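Long-range contacts in aeromonas extracellular serine protease (PDB 3WQB), which cleaves peptide bonds after paired basic residues, one of them lysine, as a calcium-binding, secreted serine protease of the furin subfamily and a probable virulence factor: residues R18-R23 / N58-H63; V72-V77 / N171-Q176; E473-M478 / L590-H595. The protein carries 1 engineered substitution. One frame throughout, in Å; residues are numbered along the deposited sequence.

Interaction 1: residues R18-R23 / N58-H63; sequences RSSTER and NLWWAH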
loop_
_atom_site.group_PDB
_atom_site.type_symbol
_atom_site.label_atom_id
_atom_site.label_comp_id
_atom_site.label_asym_id
_atom_site.label_seq_id
_atom_site.Cartn_x
_atom_site.Cartn_y
_atom_site.Cartn_z
ATOM N N ARG A 18 -5.485 22.920 14.417
ATOM C CA ARG A 18 -5.570 23.229 12.992
ATOM C C ARG A 18 -6.101 24.625 12.679
ATOM O O ARG A 18 -6.080 25.041 11.513
ATOM C CB ARG A 18 -6.456 22.195 12.290
ATOM C CG ARG A 18 -5.909 20.792 12.369
ATOM C CD ARG A 18 -6.874 19.769 11.754
ATOM N NE ARG A 18 -6.309 18.417 11.867
ATOM C CZ ARG A 18 -5.367 17.924 11.061
ATOM N NH1 ARG A 18 -4.896 18.648 10.047
ATOM N NH2 ARG A 18 -4.903 16.695 11.259
ATOM N N SER A 19 -6.584 25.329 13.702
ATOM C CA SER A 19 -7.079 26.696 13.532
ATOM C C SER A 19 -6.406 27.691 14.480
ATOM O O SER A 19 -6.931 28.782 14.710
ATOM C CB SER A 19 -8.602 26.739 13.712
ATOM O OG SER A 19 -8.965 26.383 15.032
ATOM N N SER A 20 -5.240 27.315 15.004
ATOM C CA SER A 20 -4.533 28.118 16.000
ATOM C C SER A 20 -4.130 29.490 15.473
ATOM O O SER A 20 -3.764 29.638 14.308
ATOM C CB SER A 20 -3.284 27.378 16.467
ATOM O OG SER A 20 -2.544 28.161 17.387
ATOM N N THR A 21 -4.176 30.491 16.343
ATOM C CA THR A 21 -3.639 31.812 16.009
ATOM C C THR A 21 -2.129 31.785 15.737
ATOM O O THR A 21 -1.582 32.706 15.112
ATOM C CB THR A 21 -3.914 32.838 17.130
ATOM O OG1 THR A 21 -3.250 32.427 18.333
ATOM C CG2 THR A 21 -5.418 32.992 17.375
ATOM N N GLU A 22 -1.458 30.735 16.212
ATOM C CA GLU A 22 -0.010 30.591 16.065
ATOM C C GLU A 22 0.388 29.745 14.850
ATOM O O GLU A 22 1.562 29.427 14.662
ATOM C CB GLU A 22 0.607 30.000 17.345
ATOM C CG GLU A 22 0.496 30.920 18.567
ATOM C CD GLU A 22 1.337 32.187 18.456
ATOM O OE1 GLU A 22 2.229 32.264 17.586
ATOM O OE2 GLU A 22 1.102 33.113 19.262
ATOM N N ARG A 23 -0.596 29.394 14.032
ATOM C CA ARG A 23 -0.385 28.491 12.910
ATOM C C ARG A 23 0.275 29.191 11.717
ATOM O O ARG A 23 -0.367 29.943 10.983
ATOM C CB ARG A 23 -1.731 27.852 12.553
ATOM C CG ARG A 23 -1.751 26.881 11.416
ATOM C CD ARG A 23 -3.016 26.077 11.523
ATOM N NE ARG A 23 -3.334 25.346 10.301
ATOM C CZ ARG A 23 -4.026 25.846 9.279
ATOM N NH1 ARG A 23 -4.471 27.099 9.295
ATOM N NH2 ARG A 23 -4.276 25.086 8.222
ATOM N N ASN A 58 -1.077 19.056 9.870
ATOM C CA ASN A 58 -0.961 19.789 11.141
ATOM C C ASN A 58 0.421 19.648 11.747
ATOM O O ASN A 58 0.595 19.119 12.849
ATOM C CB ASN A 58 -2.067 19.434 12.154
ATOM C CG ASN A 58 -2.263 20.534 13.195
ATOM O OD1 ASN A 58 -2.220 21.721 12.874
ATOM N ND2 ASN A 58 -2.458 20.141 14.440
ATOM N N LEU A 59 1.416 20.116 10.994
ATOM C CA LEU A 59 2.819 19.952 11.371
ATOM C C LEU A 59 3.493 21.288 11.671
ATOM O O LEU A 59 4.702 21.332 11.917
ATOM C CB LEU A 59 3.597 19.207 10.278
ATOM C CG LEU A 59 3.517 19.727 8.839
ATOM C CD1 LEU A 59 4.111 21.115 8.672
ATOM C CD2 LEU A 59 4.210 18.736 7.916
ATOM N N TRP A 60 2.715 22.370 11.688
ATOM C CA TRP A 60 3.301 23.704 11.853
ATOM C C TRP A 60 4.112 23.873 13.151
ATOM O O TRP A 60 5.114 24.579 13.165
ATOM C CB TRP A 60 2.226 24.779 11.718
ATOM C CG TRP A 60 1.156 24.736 12.765
ATOM C CD1 TRP A 60 -0.066 24.134 12.670
ATOM C CD2 TRP A 60 1.209 25.341 14.065
ATOM N NE1 TRP A 60 -0.778 24.320 13.833
ATOM C CE2 TRP A 60 -0.017 25.055 14.706
ATOM C CE3 TRP A 60 2.180 26.085 14.755
ATOM C CZ2 TRP A 60 -0.305 25.499 15.999
ATOM C CZ3 TRP A 60 1.893 26.521 16.048
ATOM C CH2 TRP A 60 0.665 26.222 16.655
ATOM N N TRP A 61 3.680 23.229 14.232
ATOM C CA TRP A 61 4.360 23.355 15.511
ATOM C C TRP A 61 5.664 22.579 15.501
ATOM O O TRP A 61 6.648 23.028 16.079
ATOM C CB TRP A 61 3.433 22.941 16.653
ATOM C CG TRP A 61 3.994 23.095 18.039
ATOM C CD1 TRP A 61 3.833 24.162 18.885
ATOM C CD2 TRP A 61 4.766 22.125 18.759
ATOM N NE1 TRP A 61 4.470 23.914 20.081
ATOM C CE2 TRP A 61 5.044 22.671 20.034
ATOM C CE3 TRP A 61 5.257 20.847 18.448
ATOM C CZ2 TRP A 61 5.802 21.987 20.994
ATOM C CZ3 TRP A 61 6.001 20.163 19.405
ATOM C CH2 TRP A 61 6.260 20.733 20.665
ATOM N N ALA A 62 5.695 21.426 14.829
ATOM C CA ALA A 62 6.970 20.756 14.587
ATOM C C ALA A 62 7.948 21.697 13.870
ATOM O O ALA A 62 9.081 21.888 14.312
ATOM C CB ALA A 62 6.775 19.475 13.803
ATOM N N HIS A 63 7.492 22.313 12.789
ATOM C CA HIS A 63 8.349 23.211 12.038
ATOM C C HIS A 63 8.789 24.427 12.852
ATOM O O HIS A 63 9.950 24.813 12.780
ATOM C CB HIS A 63 7.684 23.619 10.724
ATOM C CG HIS A 63 7.789 22.573 9.657
ATOM N ND1 HIS A 63 7.829 22.884 8.315
ATOM C CD2 HIS A 63 7.886 21.223 9.734
ATOM C CE1 HIS A 63 7.932 21.771 7.611
ATOM N NE2 HIS A 63 7.965 20.749 8.447
HETATM O O HOH W 1 -2.450 22.743 10.373
#
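R23 lays its aliphatic chain over the indole of W60. With CG anti to the backbone N (chi1 180°) and the chain extended as far as NE, CB meets the NE1–CE2 side of the ring. CG then stands 3.7 Å from the centroid of the five-membered ring of W60, over its face, in a CH-pi contact. CD passes by CD1 and NE1 of W60. Beyond it the guanidinium stands nearly upright to the indole, the two planes 85° apart. R23 NE gives its hydrogen to a water at 2.7 Å, and that water donates to N58 OD1, also at 2.7 Å; R23 NH2 goes on to D56 and the carbonyl of N40. S20 CB touches W60 CZ2 at 3.6 Å, and the E22 carbonyl stands by CZ3 and CE3. Next door, N58 CB lies over one face of the R18 guanidinium, whose NH2 bonds to T370 OG1. No hydrogen bond passes directly between 18-23 and 58-63. The N-terminal loop is therefore held by packing on W60 and N58, one water bridge, the E22 salt bridge to R64 of helix 60-64, and D56, ahead of that helix, whose carboxylate pairs with both arginines and probably offsets much of their charge.

Interaction 2: residues V72-V77 / N171-Q176; sequences VNVAVV and NRVFNQ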
loop_
_atom_site.group_PDB
_atom_site.type_symbol
_atom_site.label_atom_id
_atom_site.label_comp_id
_atom_site.label_asym_id
_atom_site.label_seq_id
_atom_site.Cartn_x
_atom_site.Cartn_y
_atom_site.Cartn_z
ATOM N N VAL A 72 17.223 11.261 10.379
ATOM C CA VAL A 72 16.359 10.179 9.871
ATOM C C VAL A 72 16.632 9.836 8.409
ATOM O O VAL A 72 16.556 10.707 7.541
ATOM C CB VAL A 72 14.865 10.493 10.066
ATOM C CG1 VAL A 72 13.992 9.305 9.606
ATOM C CG2 VAL A 72 14.580 10.791 11.526
ATOM N N ASN A 73 16.950 8.566 8.155
ATOM C CA ASN A 73 17.264 8.077 6.813
ATOM C C ASN A 73 16.030 7.449 6.180
ATOM O O ASN A 73 15.420 6.542 6.762
ATOM C CB ASN A 73 18.400 7.049 6.856
ATOM C CG ASN A 73 19.735 7.655 7.241
ATOM O OD1 ASN A 73 19.993 8.846 7.020
ATOM N ND2 ASN A 73 20.603 6.824 7.815
ATOM N N VAL A 74 15.650 7.962 5.014
ATOM C CA VAL A 74 14.476 7.496 4.292
ATOM C C VAL A 74 14.879 6.916 2.937
ATOM O O VAL A 74 15.586 7.575 2.164
ATOM C CB VAL A 74 13.458 8.644 4.062
ATOM C CG1 VAL A 74 12.200 8.113 3.394
ATOM C CG2 VAL A 74 13.089 9.337 5.369
ATOM N N ALA A 75 14.417 5.697 2.645
ATOM C CA ALA A 75 14.596 5.084 1.321
ATOM C C ALA A 75 13.345 5.287 0.480
ATOM O O ALA A 75 12.239 4.957 0.913
ATOM C CB ALA A 75 14.881 3.601 1.449
ATOM N N VAL A 76 13.527 5.803 -0.730
ATOM C CA VAL A 76 12.435 5.953 -1.680
ATOM C C VAL A 76 12.581 4.873 -2.738
ATOM O O VAL A 76 13.465 4.933 -3.602
ATOM C CB VAL A 76 12.422 7.371 -2.283
ATOM C CG1 VAL A 76 11.334 7.511 -3.317
ATOM C CG2 VAL A 76 12.212 8.394 -1.173
ATOM N N VAL A 77 11.739 3.852 -2.623
ATOM C CA VAL A 77 11.760 2.704 -3.523
ATOM C C VAL A 77 10.682 2.983 -4.570
ATOM O O VAL A 77 9.491 2.877 -4.310
ATOM C CB VAL A 77 11.524 1.388 -2.744
ATOM C CG1 VAL A 77 11.638 0.175 -3.666
ATOM C CG2 VAL A 77 12.517 1.274 -1.581
ATOM N N ASN A 171 18.283 2.561 6.875
ATOM C CA ASN A 171 17.136 3.457 6.786
ATOM C C ASN A 171 16.162 3.179 7.910
ATOM O O ASN A 171 15.976 2.024 8.305
ATOM C CB ASN A 171 16.430 3.314 5.446
ATOM C CG ASN A 171 17.249 3.866 4.326
ATOM O OD1 ASN A 171 17.455 5.078 4.239
ATOM N ND2 ASN A 171 17.757 2.984 3.471
ATOM N N ARG A 172 15.559 4.241 8.429
ATOM C CA ARG A 172 14.483 4.105 9.403
ATOM C C ARG A 172 13.083 4.259 8.797
ATOM O O ARG A 172 12.100 4.011 9.488
ATOM C CB ARG A 172 14.648 5.067 10.573
ATOM C CG ARG A 172 15.743 4.646 11.552
ATOM C CD ARG A 172 15.500 5.202 12.951
ATOM N NE ARG A 172 14.402 4.490 13.596
ATOM C CZ ARG A 172 13.696 4.936 14.634
ATOM N NH1 ARG A 172 13.954 6.120 15.191
ATOM N NH2 ARG A 172 12.702 4.185 15.108
ATOM N N VAL A 173 12.982 4.664 7.527
ATOM C CA VAL A 173 11.691 4.730 6.839
ATOM C C VAL A 173 11.889 4.167 5.439
ATOM O O VAL A 173 12.832 4.540 4.740
ATOM C CB VAL A 173 11.136 6.179 6.764
ATOM C CG1 VAL A 173 9.769 6.181 6.120
ATOM C CG2 VAL A 173 11.051 6.807 8.155
ATOM N N PHE A 174 11.003 3.262 5.036
ATOM C CA PHE A 174 10.977 2.762 3.653
ATOM C C PHE A 174 9.689 3.195 3.003
ATOM O O PHE A 174 8.611 2.729 3.374
ATOM C CB PHE A 174 11.120 1.239 3.608
ATOM C CG PHE A 174 12.476 0.762 4.033
ATOM C CD1 PHE A 174 12.747 0.475 5.365
ATOM C CD2 PHE A 174 13.496 0.620 3.093
ATOM C CE1 PHE A 174 14.027 0.049 5.755
ATOM C CE2 PHE A 174 14.767 0.203 3.471
ATOM C CZ PHE A 174 15.035 -0.086 4.807
ATOM N N ASN A 175 9.813 4.126 2.063
ATOM C CA ASN A 175 8.660 4.663 1.361
ATOM C C ASN A 175 8.313 3.840 0.130
ATOM O O ASN A 175 9.134 3.708 -0.771
ATOM C CB ASN A 175 8.934 6.114 0.959
ATOM C CG ASN A 175 7.716 6.786 0.380
ATOM O OD1 ASN A 175 7.018 7.514 1.085
ATOM N ND2 ASN A 175 7.440 6.535 -0.900
ATOM N N GLN A 176 7.107 3.270 0.119
ATOM C CA GLN A 176 6.650 2.419 -0.984
ATOM C C GLN A 176 5.372 2.977 -1.610
ATOM O O GLN A 176 4.249 2.559 -1.272
ATOM C CB GLN A 176 6.401 1.000 -0.508
ATOM C CG GLN A 176 7.583 0.371 0.176
ATOM C CD GLN A 176 7.147 -0.864 0.897
ATOM O OE1 GLN A 176 7.215 -1.979 0.356
ATOM N NE2 GLN A 176 6.592 -0.670 2.094
HETATM O O HOH W 2 8.081 5.012 -3.261
#
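This is a parallel beta pairing inside the six-stranded sheet of the subtilisin-type catalytic domain, joining strand 73-77, which runs straight into D78, the predicted charge-relay aspartate, to strand 173-176. The backbone bonds alternate along it: A75 N to V173 O at 2.9 Å, N175 N to A75 O at 2.8 Å, and V77 N to N175 O at 3.2 Å. At the entry, N73 O accepts twice, from R172 N at 2.8 Å and, less closely, from V173 N. V74 and V173 run alongside each other on one face, with V74 CG2 4.0 Å from V173 CB. The other face has A75 CB against F174 CD2 at 3.7 Å. N171 folds back there too: CG anti to its own carbonyl carbon (chi1 -70°) carries the amide up to A75, ND2 3.6 Å from A75 CB, and Q142 and R93 bind its polar end. N175 ND2 gives a hydrogen to a water that in turn donates to V77 O, while its OD1 is held by S343. Strand 140-144 flanks 73-77 and strand 211-215 flanks 173-179; helices 115-124 and 335-352 cover the V74, V76 and N175 face, and helix 155-164 packs on V77 and Q176.

Interaction 3: residues E473-M478 / L590-H595; sequences EAVQVM and LRVLGH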
loop_
_atom_site.group_PDB
_atom_site.type_symbol
_atom_site.label_atom_id
_atom_site.label_comp_id
_atom_site.label_asym_id
_atom_site.label_seq_id
_atom_site.Cartn_x
_atom_site.Cartn_y
_atom_site.Cartn_z
ATOM N N GLU A 473 -3.253 -5.392 18.526
ATOM C CA GLU A 473 -2.857 -4.304 17.637
ATOM C C GLU A 473 -3.514 -4.535 16.282
ATOM O O GLU A 473 -4.299 -3.700 15.818
ATOM C CB GLU A 473 -1.333 -4.188 17.539
ATOM C CG GLU A 473 -0.702 -3.711 18.850
ATOM C CD GLU A 473 0.776 -4.028 18.977
ATOM O OE1 GLU A 473 1.535 -3.849 17.998
ATOM O OE2 GLU A 473 1.183 -4.439 20.079
ATOM N N ALA A 474 -3.224 -5.675 15.653
ATOM C CA ALA A 474 -3.834 -5.994 14.371
ATOM C C ALA A 474 -4.206 -7.458 14.352
ATOM O O ALA A 474 -3.682 -8.257 15.144
ATOM C CB ALA A 474 -2.882 -5.664 13.219
ATOM N N VAL A 475 -5.136 -7.799 13.468
ATOM C CA VAL A 475 -5.451 -9.198 13.197
ATOM C C VAL A 475 -5.279 -9.501 11.717
ATOM O O VAL A 475 -5.660 -8.694 10.853
ATOM C CB VAL A 475 -6.879 -9.626 13.679
ATOM C CG1 VAL A 475 -7.006 -9.494 15.185
ATOM C CG2 VAL A 475 -7.966 -8.832 12.995
ATOM N N GLN A 476 -4.707 -10.667 11.435
ATOM C CA GLN A 476 -4.630 -11.196 10.088
ATOM C C GLN A 476 -5.527 -12.407 9.987
ATOM O O GLN A 476 -5.652 -13.191 10.939
ATOM C CB GLN A 476 -3.205 -11.603 9.732
ATOM C CG GLN A 476 -2.229 -10.442 9.658
ATOM C CD GLN A 476 -0.800 -10.912 9.570
ATOM O OE1 GLN A 476 -0.381 -11.776 10.341
ATOM N NE2 GLN A 476 -0.032 -10.334 8.648
ATOM N N VAL A 477 -6.151 -12.542 8.825
ATOM C CA VAL A 477 -7.001 -13.680 8.511
ATOM C C VAL A 477 -6.590 -14.218 7.145
ATOM O O VAL A 477 -6.320 -13.443 6.219
ATOM C CB VAL A 477 -8.503 -13.262 8.512
ATOM C CG1 VAL A 477 -9.394 -14.276 7.843
ATOM C CG2 VAL A 477 -8.993 -13.022 9.924
ATOM N N MET A 478 -6.520 -15.540 7.019
ATOM C CA MET A 478 -6.432 -16.166 5.700
ATOM C C MET A 478 -7.731 -16.902 5.460
ATOM O O MET A 478 -8.279 -17.494 6.389
ATOM C CB MET A 478 -5.251 -17.128 5.611
ATOM C CG MET A 478 -3.915 -16.411 5.606
ATOM S SD MET A 478 -2.546 -17.550 5.374
ATOM C CE MET A 478 -2.619 -18.544 6.866
ATOM N N LEU A 590 -6.675 -17.495 11.751
ATOM C CA LEU A 590 -6.623 -16.234 12.478
ATOM C C LEU A 590 -5.284 -16.064 13.170
ATOM O O LEU A 590 -4.820 -16.974 13.866
ATOM C CB LEU A 590 -7.750 -16.181 13.527
ATOM C CG LEU A 590 -7.811 -14.961 14.446
ATOM C CD1 LEU A 590 -8.075 -13.672 13.659
ATOM C CD2 LEU A 590 -8.879 -15.157 15.506
ATOM N N ARG A 591 -4.676 -14.897 12.972
ATOM C CA ARG A 591 -3.482 -14.526 13.711
ATOM C C ARG A 591 -3.695 -13.203 14.419
ATOM O O ARG A 591 -3.999 -12.182 13.790
ATOM C CB ARG A 591 -2.242 -14.451 12.815
ATOM C CG ARG A 591 -0.986 -14.218 13.630
ATOM C CD ARG A 591 0.253 -14.422 12.821
ATOM N NE ARG A 591 1.261 -15.075 13.642
ATOM C CZ ARG A 591 2.481 -15.394 13.232
ATOM N NH1 ARG A 591 2.863 -15.106 11.995
ATOM N NH2 ARG A 591 3.318 -16.001 14.069
ATOM N N VAL A 592 -3.549 -13.223 15.738
ATOM C CA VAL A 592 -3.609 -11.996 16.518
ATOM C C VAL A 592 -2.188 -11.469 16.783
ATOM O O VAL A 592 -1.320 -12.209 17.254
ATOM C CB VAL A 592 -4.368 -12.219 17.842
ATOM C CG1 VAL A 592 -4.465 -10.924 18.617
ATOM C CG2 VAL A 592 -5.770 -12.751 17.577
ATOM N N LEU A 593 -1.962 -10.194 16.457
ATOM C CA LEU A 593 -0.700 -9.505 16.732
ATOM C C LEU A 593 -0.977 -8.442 17.785
ATOM O O LEU A 593 -1.879 -7.624 17.623
ATOM C CB LEU A 593 -0.163 -8.853 15.451
ATOM C CG LEU A 593 0.133 -9.799 14.290
ATOM C CD1 LEU A 593 -1.066 -9.958 13.384
ATOM C CD2 LEU A 593 1.314 -9.245 13.512
ATOM N N GLY A 594 -0.236 -8.469 18.886
ATOM C CA GLY A 594 -0.491 -7.508 19.936
ATOM C C GLY A 594 0.574 -7.559 20.999
ATOM O O GLY A 594 1.735 -7.832 20.718
ATOM N N HIS A 595 0.177 -7.274 22.230
ATOM C CA HIS A 595 1.138 -7.259 23.321
ATOM C C HIS A 595 0.475 -7.617 24.635
ATOM O O HIS A 595 -0.750 -7.559 24.776
ATOM C CB HIS A 595 1.838 -5.893 23.413
ATOM C CG HIS A 595 0.905 -4.752 23.659
ATOM N ND1 HIS A 595 0.303 -4.048 22.636
ATOM C CD2 HIS A 595 0.452 -4.203 24.812
ATOM C CE1 HIS A 595 -0.478 -3.114 23.148
ATOM N NE2 HIS A 595 -0.401 -3.183 24.466
HETATM O O HOH W 3 1.828 -13.355 10.043
#
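E473 and H595 meet across the end of an antiparallel pair, strands 471-482 and 583-595, in the P-domain, a beta-sandwich in proprotein convertases. The pairing begins with a classic beta bulge: E473 N and A474 N both bond to L593 O, at 2.8 and 3.1 Å. The E473 and H595 side chains meet roughly perpendicular, carboxylate and imidazole planes 43° apart. H595 ND1 donates within its ring plane to the anti side of E473 OE2, 2.7 Å away, and the same oxygen forms a salt bridge with R359, which probably favours the charged carboxylate. L593 N closes the bulge by bonding back to A474 O, and beyond it Q476 and R591 form a regular hydrogen-bonded pair; the side chains divide between two faces.

On the face of A474, Q476, R591 and L593, Q476 and R591 run alongside each other in the same direction, amide and guanidinium planes only 23° apart. Q476 crosses L593 at a slant, with OE1 3.6 Å from L593 CD1; its NE2 is taken by S251 O, which helps fix the amide's rotation. W440 of strand 436-444 lies against both Q476 and R591. The other face is apolar. V475 and V592 face each other as a non-hydrogen-bonded pair, and L590, with CG anti to the backbone N (chi1 177°), swings CD1 to 3.9 Å from V477 CG2; W547 of strand 545-553 touches V475 and L590. R591 NE reaches L438 O, whereas its NH1 donates to a water at 2.8 Å, and that water gives a hydrogen to Q476 OE1 at 2.7 Å.

Along the chain the three contacts come in series, each closing before the next opens. Interactions 1 and 2 follow closely, since helix 60-64 runs on to strand 73-77, yet their centres lie 26 Å apart: the first fastens the N-terminal loop at the edge of the protease domain, the second belongs to its central parallel sheet, whose strand 73-77 leads into the predicted charge-relay residue D78. Interaction 3 is in the P-domain, its centre 25 Å from that of interaction 2 and 36 Å from that of interaction 1. None touches another. Interaction 3 nevertheless reaches the protease domain through its outside partners, S251 and, on helix 358-368, R359, which tie the P-domain strands to the catalytic part.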